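PDB 3T33: G protein coupled receptor, which binds zinc as a member of the LanC-like family and may play a role in abscisic acid signalling in Arabidopsis. Local coordinates for residues Leu90-Lys93 with Ser94-Thr98; Leu52-Tyr55 with Ala56-Ile59; Ser200-Glu203 with Glu204-Ala208. All coordinates share one frame; numbering follows the deposited sequence.

Contact 1: residues Leu90-Lys93 with Ser94-Thr98; sequences LLFK and SYQVT
Phe92 and Gln96, one helical turn apart, pack ring against amide. The amide carbon CD of Gln96 comes to 3.9 Å from CE2 of Phe92, at the rim of the ring, while CG of Gln96 lies over one face; the amide plane is tilted 25° from that of the ring. This depends on the glutamine's first torsion (chi1 -87°), which sets CG beside its own backbone N, from where the extended chain runs back over the ring. Its OE1 then faces Lys93, whose chain, bent at chi2 and chi3, brings NZ to 3.4 Å from OE1 of Gln96, a weak hydrogen bond. The stronger partner of that ammonium is Asp401 on helix 392-402, with which it forms a salt bridge. All of this lies on the last turns of helix 84-98 in the alpha/alpha toroid of the LanC family, where the backbone bonds run i to i+4, as from Gln96 N to Phe92 O (2.8 Å). Beside the Phe92 ring, CD2 of Tyr95 stands 4.2 Å from CE1 of Phe92, an oblique apolar contact, and helix 130-144 packs on both aromatic residues. At the end of the helix, Ser94 O accepts two bonds from Thr98, its N and its OG1 (2.7 Å), which arrive from opposite faces of the carbonyl plane. The hydroxyl of Ser94 itself is hydrogen-bonded to Asp103 of helix 101-118.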
loop_
_atom_site.group_PDB
_atom_site.type_symbol
_atom_site.label_atom_id
_atom_site.label_comp_id
_atom_site.label_asym_id
_atom_site.label_seq_id
_atom_site.Cartn_x
_atom_site.Cartn_y
_atom_site.Cartn_z
ATOM N N LEU A 90 -5.114 -1.346 -11.302
ATOM C CA LEU A 90 -4.713 -0.023 -11.794
ATOM C C LEU A 90 -5.849 0.577 -12.654
ATOM O O LEU A 90 -6.126 1.796 -12.603
ATOM C CB LEU A 90 -3.400 -0.135 -12.560
ATOM C CG LEU A 90 -3.044 1.166 -13.349
ATOM C CD1 LEU A 90 -2.846 2.379 -12.411
ATOM C CD2 LEU A 90 -1.788 0.923 -14.248
ATOM N N LEU A 91 -6.511 -0.297 -13.438
ATOM C CA LEU A 91 -7.620 0.083 -14.313
ATOM C C LEU A 91 -8.819 0.450 -13.514
ATOM O O LEU A 91 -9.555 1.411 -13.849
ATOM C CB LEU A 91 -7.937 -1.065 -15.297
ATOM C CG LEU A 91 -6.987 -1.032 -16.500
ATOM C CD1 LEU A 91 -7.051 -2.343 -17.201
ATOM C CD2 LEU A 91 -7.424 0.079 -17.449
ATOM N N PHE A 92 -9.052 -0.335 -12.463
ATOM C CA PHE A 92 -10.077 0.021 -11.472
ATOM C C PHE A 92 -9.829 1.428 -10.797
ATOM O O PHE A 92 -10.735 2.237 -10.693
ATOM C CB PHE A 92 -10.224 -1.085 -10.407
ATOM C CG PHE A 92 -11.394 -0.867 -9.493
ATOM C CD1 PHE A 92 -12.688 -0.974 -9.968
ATOM C CD2 PHE A 92 -11.208 -0.506 -8.175
ATOM C CE1 PHE A 92 -13.792 -0.710 -9.142
ATOM C CE2 PHE A 92 -12.319 -0.231 -7.339
ATOM C CZ PHE A 92 -13.616 -0.361 -7.847
ATOM N N LYS A 93 -8.620 1.682 -10.327
ATOM C CA LYS A 93 -8.278 2.959 -9.723
ATOM C C LYS A 93 -8.492 4.103 -10.744
ATOM O O LYS A 93 -8.957 5.209 -10.411
ATOM C CB LYS A 93 -6.807 2.913 -9.344
ATOM C CG LYS A 93 -6.275 4.228 -8.892
ATOM C CD LYS A 93 -6.252 4.359 -7.364
ATOM C CE LYS A 93 -7.335 5.151 -6.881
ATOM N NZ LYS A 93 -7.435 5.021 -5.388
ATOM N N SER A 94 -8.175 3.830 -11.988
ATOM C CA SER A 94 -8.359 4.806 -13.039
ATOM C C SER A 94 -9.817 5.049 -13.317
ATOM O O SER A 94 -10.250 6.169 -13.583
ATOM C CB SER A 94 -7.708 4.301 -14.304
ATOM O OG SER A 94 -7.834 5.285 -15.298
ATOM N N TYR A 95 -10.587 3.990 -13.303
ATOM C CA TYR A 95 -11.996 4.188 -13.394
ATOM C C TYR A 95 -12.486 5.047 -12.192
ATOM O O TYR A 95 -13.327 5.917 -12.363
ATOM C CB TYR A 95 -12.722 2.815 -13.453
ATOM C CG TYR A 95 -14.155 2.917 -13.087
ATOM C CD1 TYR A 95 -15.074 3.566 -13.936
ATOM C CD2 TYR A 95 -14.589 2.462 -11.854
ATOM C CE1 TYR A 95 -16.426 3.728 -13.545
ATOM C CE2 TYR A 95 -15.888 2.595 -11.459
ATOM C CZ TYR A 95 -16.813 3.221 -12.308
ATOM O OH TYR A 95 -18.115 3.339 -11.879
ATOM N N GLN A 96 -12.007 4.770 -10.981
ATOM C CA GLN A 96 -12.520 5.452 -9.790
ATOM C C GLN A 96 -12.260 6.963 -9.909
ATOM O O GLN A 96 -13.025 7.777 -9.363
ATOM C CB GLN A 96 -11.785 4.962 -8.541
ATOM C CG GLN A 96 -12.320 3.718 -7.836
ATOM C CD GLN A 96 -11.621 3.538 -6.419
ATOM O OE1 GLN A 96 -10.368 3.604 -6.298
ATOM N NE2 GLN A 96 -12.435 3.338 -5.356
ATOM N N VAL A 97 -11.151 7.306 -10.588
ATOM C CA VAL A 97 -10.698 8.678 -10.717
ATOM C C VAL A 97 -11.378 9.361 -11.927
ATOM O O VAL A 97 -11.822 10.488 -11.801
ATOM C CB VAL A 97 -9.147 8.776 -10.857
ATOM C CG1 VAL A 97 -8.707 10.211 -11.084
ATOM C CG2 VAL A 97 -8.468 8.301 -9.615
ATOM N N THR A 98 -11.449 8.673 -13.068
ATOM C CA THR A 98 -11.832 9.296 -14.311
ATOM C C THR A 98 -13.290 9.003 -14.597
ATOM O O THR A 98 -13.895 9.686 -15.392
ATOM C CB THR A 98 -11.011 8.774 -15.535
ATOM O OG1 THR A 98 -11.305 7.382 -15.804
ATOM C CG2 THR A 98 -9.508 8.946 -15.367
#

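Contact 2: residues Leu52-Tyr55 with Ala56-Ile59; sequences LHRY and ALSI
On helix 45-69, an outer helix of the LanC-like fold, Leu57 packs against both His53 and Arg54, and Ile59 packs against Tyr55. The leucine meets two flat groups of the preceding turn. Its CG lies over one face of the His53 imidazole, 4.2 Å above the plane and displaced toward the rim, and CD1 of Leu57 is 3.9 Å from NE2 of the same ring. That methyl also sits over one face of the Arg54 guanidinium, again off centre, with CD1 of Leu57 3.6 Å from NH1 of Arg54. The arginine can lie there because two kinks along its chain fold it down alongside the leucine, the pair extending together from the helix. Arg54 is exposed, whereas the His53 ring is touched by Thr98 of helix 84-98.

Successive turns are joined by regular alpha-helical i to i+4 bonds, among which Ile59 N to Tyr55 O (3.0 Å) is the straightest, with an N-H...O angle of 170°. Arg54 O takes the N-H of Ser58 at 3.2 Å and, more weakly, the Ser58 hydroxyl, with OG at 3.3 Å from that oxygen.

Toward the protein interior, CD1 of Ile59 reaches the Tyr55 ring obliquely, 3.4 Å from CE2 of Tyr55 and 3.5 Å from its CD2, a snug apolar contact. With CG of Tyr55 opposite its own backbone N (chi1 -162°), the ring is carried out beside the next turn, where the isoleucine's terminal methyl meets it. Leu367 and Glu371 of helix 353-375 and Met395 and Leu399 of helix 392-402 also touch Tyr55, while Ala396 packs on Ile59.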
loop_
_atom_site.group_PDB
_atom_site.type_symbol
_atom_site.label_atom_id
_atom_site.label_comp_id
_atom_site.label_asym_id
_atom_site.label_seq_id
_atom_site.Cartn_x
_atom_site.Cartn_y
_atom_site.Cartn_z
ATOM N N LEU A 52 0.187 15.348 -13.103
ATOM C CA LEU A 52 0.525 13.965 -12.713
ATOM C C LEU A 52 -0.499 12.988 -13.305
ATOM O O LEU A 52 -0.189 11.834 -13.644
ATOM C CB LEU A 52 0.462 13.802 -11.185
ATOM C CG LEU A 52 1.714 13.788 -10.360
ATOM C CD1 LEU A 52 2.692 14.792 -10.870
ATOM C CD2 LEU A 52 1.308 14.029 -8.942
ATOM N N HIS A 53 -1.724 13.452 -13.375
ATOM C CA HIS A 53 -2.780 12.699 -13.975
ATOM C C HIS A 53 -2.476 12.341 -15.450
ATOM O O HIS A 53 -2.578 11.177 -15.824
ATOM C CB HIS A 53 -4.076 13.431 -13.818
ATOM C CG HIS A 53 -5.209 12.751 -14.496
ATOM N ND1 HIS A 53 -5.809 11.616 -13.981
ATOM C CD2 HIS A 53 -5.869 13.046 -15.638
ATOM C CE1 HIS A 53 -6.792 11.242 -14.786
ATOM N NE2 HIS A 53 -6.840 12.084 -15.803
ATOM N N ARG A 54 -2.005 13.306 -16.241
ATOM C CA ARG A 54 -1.684 13.053 -17.648
ATOM C C ARG A 54 -0.548 12.079 -17.786
ATOM O O ARG A 54 -0.594 11.194 -18.633
ATOM C CB ARG A 54 -1.369 14.355 -18.393
ATOM C CG ARG A 54 -2.631 15.250 -18.520
ATOM C CD ARG A 54 -3.552 14.695 -19.593
ATOM N NE ARG A 54 -4.993 14.745 -19.317
ATOM C CZ ARG A 54 -5.898 14.070 -20.050
ATOM N NH1 ARG A 54 -5.512 13.329 -21.100
ATOM N NH2 ARG A 54 -7.193 14.140 -19.750
ATOM N N TYR A 55 0.469 12.245 -16.941
ATOM C CA TYR A 55 1.585 11.313 -16.872
ATOM C C TYR A 55 1.114 9.904 -16.506
ATOM O O TYR A 55 1.560 8.941 -17.071
ATOM C CB TYR A 55 2.588 11.737 -15.793
ATOM C CG TYR A 55 3.894 11.056 -16.025
ATOM C CD1 TYR A 55 4.595 11.301 -17.195
ATOM C CD2 TYR A 55 4.449 10.167 -15.092
ATOM C CE1 TYR A 55 5.817 10.697 -17.445
ATOM C CE2 TYR A 55 5.689 9.548 -15.329
ATOM C CZ TYR A 55 6.356 9.818 -16.520
ATOM O OH TYR A 55 7.572 9.243 -16.853
ATOM N N ALA A 56 0.245 9.810 -15.507
ATOM C CA ALA A 56 -0.198 8.530 -15.046
ATOM C C ALA A 56 -0.952 7.834 -16.187
ATOM O O ALA A 56 -0.790 6.618 -16.376
ATOM C CB ALA A 56 -1.064 8.659 -13.805
ATOM N N LEU A 57 -1.724 8.598 -16.977
ATOM C CA LEU A 57 -2.423 7.993 -18.136
ATOM C C LEU A 57 -1.426 7.381 -19.100
ATOM O O LEU A 57 -1.600 6.232 -19.530
ATOM C CB LEU A 57 -3.309 8.960 -18.851
ATOM C CG LEU A 57 -4.529 9.469 -18.102
ATOM C CD1 LEU A 57 -5.343 10.392 -19.031
ATOM C CD2 LEU A 57 -5.399 8.343 -17.562
ATOM N N SER A 58 -0.333 8.065 -19.385
ATOM C CA SER A 58 0.630 7.420 -20.259
ATOM C C SER A 58 1.202 6.203 -19.612
ATOM O O SER A 58 1.318 5.231 -20.304
ATOM C CB SER A 58 1.778 8.306 -20.743
ATOM O OG SER A 58 1.412 9.687 -20.721
ATOM N N ILE A 59 1.597 6.234 -18.325
ATOM C CA ILE A 59 2.083 4.968 -17.675
ATOM C C ILE A 59 0.999 3.859 -17.775
ATOM O O ILE A 59 1.269 2.765 -18.249
ATOM C CB ILE A 59 2.587 5.163 -16.222
ATOM C CG1 ILE A 59 3.730 6.167 -16.201
ATOM C CG2 ILE A 59 3.024 3.818 -15.515
ATOM C CD1 ILE A 59 3.989 6.710 -14.770
#

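Contact 3: residues Ser200-Glu203 with Glu204-Ala208; sequences SVVE and EIFRA
Residues 200-203 and 204-208 form consecutive turns of helix 195-212, joined by four i to i+4 backbone bonds. Arg207 N to Glu203 O is the shortest of them (2.7 Å, N-H...O angle 167°). On the buried side, Val202 and Phe206 run alongside each other. CG1 of Val202 meets the edge of the phenyl ring in its plane, 3.6 Å from CE2 of Phe206. Because CG of Phe206 lies opposite the carbonyl carbon (chi1 -82°), the phenyl leans back along the helix toward the valine. One residue earlier in each turn, CD1 of Ile205 lies 4.1 Å from CG1 of Val201. Within the helical LanC-like fold this apolar face is packed by helix 236-244, with Leu243 touching Val202, Ile205 and Phe206, and by Arg174 and Leu178 of helix 174-188. A different side of the helix carries charge. Arg207 forms a bidentate salt bridge with Glu204: NE reaches Glu204 OE1 at 3.0 Å from above the carboxylate plane, and NH2 reaches Glu204 OE2 at 3.2 Å on the syn side, though tilted out of that plane. OE2 also bonds the hydroxyl of Tyr168, so the carboxylate is fixed by two residues, whereas Glu203 forms a salt bridge with Arg199.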
loop_
_atom_site.group_PDB
_atom_site.type_symbol
_atom_site.label_atom_id
_atom_site.label_comp_id
_atom_site.label_asym_id
_atom_site.label_seq_id
_atom_site.Cartn_x
_atom_site.Cartn_y
_atom_site.Cartn_z
ATOM N N SER A 200 -13.789 -15.484 13.173
ATOM C CA SER A 200 -13.052 -16.705 13.477
ATOM C C SER A 200 -11.608 -16.577 13.081
ATOM O O SER A 200 -10.728 -17.089 13.749
ATOM C CB SER A 200 -13.677 -17.913 12.765
ATOM O OG SER A 200 -12.585 -18.661 12.244
ATOM N N VAL A 201 -11.342 -15.887 11.972
ATOM C CA VAL A 201 -9.933 -15.709 11.534
ATOM C C VAL A 201 -9.197 -14.805 12.515
ATOM O O VAL A 201 -8.031 -15.032 12.841
ATOM C CB VAL A 201 -9.845 -15.200 10.036
ATOM C CG1 VAL A 201 -8.437 -15.020 9.557
ATOM C CG2 VAL A 201 -10.571 -16.147 9.150
ATOM N N VAL A 202 -9.912 -13.804 13.022
ATOM C CA VAL A 202 -9.379 -12.898 14.035
ATOM C C VAL A 202 -8.973 -13.700 15.317
ATOM O O VAL A 202 -7.860 -13.537 15.847
ATOM C CB VAL A 202 -10.416 -11.752 14.397
ATOM C CG1 VAL A 202 -9.978 -11.003 15.690
ATOM C CG2 VAL A 202 -10.579 -10.757 13.209
ATOM N N GLU A 203 -9.877 -14.553 15.807
ATOM C CA GLU A 203 -9.586 -15.311 17.029
ATOM C C GLU A 203 -8.397 -16.251 16.841
ATOM O O GLU A 203 -7.500 -16.290 17.686
ATOM C CB GLU A 203 -10.828 -16.018 17.533
ATOM C CG GLU A 203 -11.885 -15.044 18.026
ATOM C CD GLU A 203 -13.190 -15.725 18.239
ATOM O OE1 GLU A 203 -13.211 -16.943 17.982
ATOM O OE2 GLU A 203 -14.189 -15.058 18.653
ATOM N N GLU A 204 -8.275 -16.853 15.670
ATOM C CA GLU A 204 -7.084 -17.659 15.392
ATOM C C GLU A 204 -5.865 -16.811 15.356
ATOM O O GLU A 204 -4.772 -17.264 15.709
ATOM C CB GLU A 204 -7.215 -18.458 14.108
ATOM C CG GLU A 204 -5.946 -19.182 13.620
ATOM C CD GLU A 204 -5.357 -20.319 14.584
ATOM O OE1 GLU A 204 -6.071 -20.816 15.486
ATOM O OE2 GLU A 204 -4.168 -20.719 14.394
ATOM N N ILE A 205 -6.009 -15.575 14.874
ATOM C CA ILE A 205 -4.862 -14.687 14.887
ATOM C C ILE A 205 -4.448 -14.354 16.340
ATOM O O ILE A 205 -3.265 -14.341 16.635
ATOM C CB ILE A 205 -5.033 -13.424 13.916
ATOM C CG1 ILE A 205 -4.932 -13.860 12.422
ATOM C CG2 ILE A 205 -3.936 -12.392 14.179
ATOM C CD1 ILE A 205 -5.500 -12.911 11.389
ATOM N N PHE A 206 -5.399 -14.027 17.221
ATOM C CA PHE A 206 -5.021 -13.675 18.617
ATOM C C PHE A 206 -4.512 -14.913 19.361
ATOM O O PHE A 206 -3.467 -14.864 20.006
ATOM C CB PHE A 206 -6.160 -13.029 19.377
ATOM C CG PHE A 206 -6.298 -11.579 19.085
ATOM C CD1 PHE A 206 -5.399 -10.669 19.624
ATOM C CD2 PHE A 206 -7.298 -11.121 18.241
ATOM C CE1 PHE A 206 -5.495 -9.323 19.334
ATOM C CE2 PHE A 206 -7.407 -9.775 17.949
ATOM C CZ PHE A 206 -6.487 -8.866 18.506
ATOM N N ARG A 207 -5.222 -16.034 19.203
ATOM C CA ARG A 207 -4.757 -17.325 19.752
ATOM C C ARG A 207 -3.278 -17.629 19.440
ATOM O O ARG A 207 -2.483 -17.791 20.365
ATOM C CB ARG A 207 -5.688 -18.466 19.341
ATOM C CG ARG A 207 -5.397 -19.749 20.123
ATOM C CD ARG A 207 -5.813 -21.059 19.387
ATOM N NE ARG A 207 -4.966 -21.356 18.228
ATOM C CZ ARG A 207 -3.649 -21.579 18.257
ATOM N NH1 ARG A 207 -2.971 -21.528 19.404
ATOM N NH2 ARG A 207 -2.993 -21.855 17.102
ATOM N N ALA A 208 -2.885 -17.676 18.164
ATOM C CA ALA A 208 -1.475 -17.947 17.848
ATOM C C ALA A 208 -0.496 -16.853 18.308
ATOM O O ALA A 208 0.665 -17.132 18.708
ATOM C CB ALA A 208 -1.310 -18.154 16.370
#

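How the contacts relate
Contacts 1 and 2 are neighbours: their centres are 12 Å apart, on helices that follow each other in the chain. They meet where CG2 of Thr98 packs 3.6 Å from CE1 of His53, with CG1 of Val97 at 4.3 Å from the same ring carbon. Helix 392-402 is common ground, packing on residues of both. Contact 3 stands apart, its centre 34 Å from that of contact 1 and 42 Å from that of contact 2, which lies on the opposite side of the chain's centre. All three belong to the helical scaffold, away from the zinc ion held by Cys288, Cys333 and His334.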